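Side-chain contact in probable alginate O-acetylase AlgJ (Pseudomonas putida, PDB 4O8V), which probably adds acetyl groups to the mannuronate residues of alginate as part of an inner-membrane complex with AlgI and AlgF: residues F20-E23 with E24-T28. Sequence-based numbering, arbitrary orientation.
Sequences FSDE and EFKPT
Against the edge of the Phe25 ring, near its plane, sits Ser21 O, 3.3 Å from Phe25 CD1, while CB of Phe20 meets the same ring obliquely at Phe25 CE1 (3.5 Å). The phenyl of Phe20 runs on beyond this touch, to a cation-pi contact with Lys64, and Ala65 of helix 64-67 touches both phenylalanine side chains. With CG beside its backbone N (chi1 -72°), Phe25 turns its ring back alongside Ser21 toward Phe20 CB. The preceding turn illustrates how a strand can be ended within a few residues: strand 19-21 leaves its antiparallel partner 11-13 through an ST turn, in which Ser21 OG accepts from Glu23 N (3.0 Å), and passes into a short 3-10 segment within this SGNH hydrolase-like domain. Ser21 O accepts a hydrogen bond from Glu24 N. Asp22 O is gripped twice, by Phe25 N from well above the plane and by Lys26 N at 2.7 Å, almost in line with the carbonyl bond. Lys26, its chain bent at chi3 (57°), curls back across the Asp22 carboxylate, and its NZ stands 3.3 Å from both OD1 and OD2 of Asp22 in a salt bridge whose hydrogen bond to OD1 is weak; Gly10 N is the stronger partner of OD1. With an alanine here in place of Asp22, the Lys26 ammonium is likely to lose its carboxylate mate and Gly10 N this side-chain acceptor. Glu24, extended beyond CG, reaches the backbone N atoms of Lys64 and Ala65, and a water hydrogen-bonded to Ser21 N makes a weak bond to Glu24 OE1 (2.9 Å).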
loop_
_atom_site.group_PDB
_atom_site.type_symbol
_atom_site.label_atom_id
_atom_site.label_comp_id
_atom_site.label_asym_id
_atom_site.label_seq_id
_atom_site.Cartn_x
_atom_site.Cartn_y
_atom_site.Cartn_z
ATOM N N PHE A 20 0.055 16.981 3.047
ATOM C CA PHE A 20 -0.135 15.640 3.612
ATOM C C PHE A 20 -1.623 15.334 3.731
ATOM O O PHE A 20 -2.446 16.252 3.814
ATOM C CB PHE A 20 0.525 15.524 4.986
ATOM C CG PHE A 20 2.028 15.713 4.979
ATOM C CD1 PHE A 20 2.875 14.637 4.803
ATOM C CD2 PHE A 20 2.588 16.965 5.187
ATOM C CE1 PHE A 20 4.278 14.812 4.819
ATOM C CE2 PHE A 20 3.987 17.148 5.194
ATOM C CZ PHE A 20 4.825 16.066 5.011
ATOM N N SER A 21 -1.966 14.045 3.722
ATOM C CA SER A 21 -3.325 13.607 4.052
ATOM C C SER A 21 -3.580 13.766 5.538
ATOM O O SER A 21 -2.766 13.313 6.348
ATOM C CB SER A 21 -3.532 12.135 3.684
ATOM O OG SER A 21 -4.760 11.687 4.238
ATOM N N ASP A 22 -4.702 14.366 5.921
ATOM C CA ASP A 22 -4.983 14.491 7.354
ATOM C C ASP A 22 -5.334 13.127 7.960
ATOM O O ASP A 22 -5.421 12.994 9.175
ATOM C CB ASP A 22 -6.079 15.541 7.633
ATOM C CG ASP A 22 -7.470 15.061 7.308
ATOM O OD1 ASP A 22 -7.645 14.188 6.428
ATOM O OD2 ASP A 22 -8.408 15.576 7.948
ATOM N N GLU A 23 -5.477 12.102 7.117
ATOM C CA GLU A 23 -5.686 10.741 7.618
ATOM C C GLU A 23 -4.415 10.220 8.298
ATOM O O GLU A 23 -4.456 9.250 9.064
ATOM C CB GLU A 23 -6.125 9.802 6.482
ATOM C CG GLU A 23 -7.469 10.166 5.871
ATOM C CD GLU A 23 -7.899 9.222 4.745
ATOM O OE1 GLU A 23 -7.065 8.442 4.237
ATOM O OE2 GLU A 23 -9.083 9.261 4.365
ATOM N N GLU A 24 -3.288 10.875 8.024
ATOM C CA GLU A 24 -2.034 10.538 8.683
ATOM C C GLU A 24 -1.848 11.374 9.946
ATOM O O GLU A 24 -0.840 11.245 10.642
ATOM C CB GLU A 24 -0.848 10.735 7.719
ATOM C CG GLU A 24 -0.742 9.591 6.690
ATOM C CD GLU A 24 0.315 9.809 5.618
ATOM O OE1 GLU A 24 1.059 10.821 5.674
ATOM O OE2 GLU A 24 0.410 8.960 4.698
ATOM N N PHE A 25 -2.827 12.236 10.232
ATOM C CA PHE A 25 -2.755 13.148 11.379
ATOM C C PHE A 25 -3.883 12.952 12.396
ATOM O O PHE A 25 -3.661 13.016 13.609
ATOM C CB PHE A 25 -2.809 14.611 10.915
ATOM C CG PHE A 25 -1.562 15.088 10.242
ATOM C CD1 PHE A 25 -1.205 14.595 9.004
ATOM C CD2 PHE A 25 -0.768 16.066 10.832
ATOM C CE1 PHE A 25 -0.042 15.046 8.367
ATOM C CE2 PHE A 25 0.387 16.527 10.201
ATOM C CZ PHE A 25 0.753 16.006 8.971
ATOM N N LYS A 26 -5.103 12.774 11.894
ATOM C CA LYS A 26 -6.311 12.913 12.718
ATOM C C LYS A 26 -6.449 11.786 13.737
ATOM O O LYS A 26 -6.110 10.640 13.449
ATOM C CB LYS A 26 -7.567 12.949 11.828
ATOM C CG LYS A 26 -7.862 11.617 11.114
ATOM C CD LYS A 26 -9.109 11.671 10.230
ATOM C CE LYS A 26 -8.993 12.778 9.191
ATOM N NZ LYS A 26 -10.072 12.777 8.154
ATOM N N PRO A 27 -6.935 12.112 14.940
ATOM C CA PRO A 27 -7.337 11.039 15.855
ATOM C C PRO A 27 -8.571 10.342 15.310
ATOM O O PRO A 27 -9.279 10.927 14.493
ATOM C CB PRO A 27 -7.649 11.778 17.154
ATOM C CG PRO A 27 -8.034 13.153 16.717
ATOM C CD PRO A 27 -7.182 13.450 15.510
ATOM N N THR A 28 -8.816 9.104 15.724
ATOM C CA THR A 28 -10.054 8.431 15.365
ATOM C C THR A 28 -10.704 7.980 16.662
ATOM O O THR A 28 -10.044 7.371 17.502
ATOM C CB THR A 28 -9.807 7.241 14.412
ATOM O OG1 THR A 28 -9.373 7.738 13.140
ATOM C CG2 THR A 28 -11.069 6.428 14.203
HETATM O O HOH W 1 0.213 12.337 3.373
#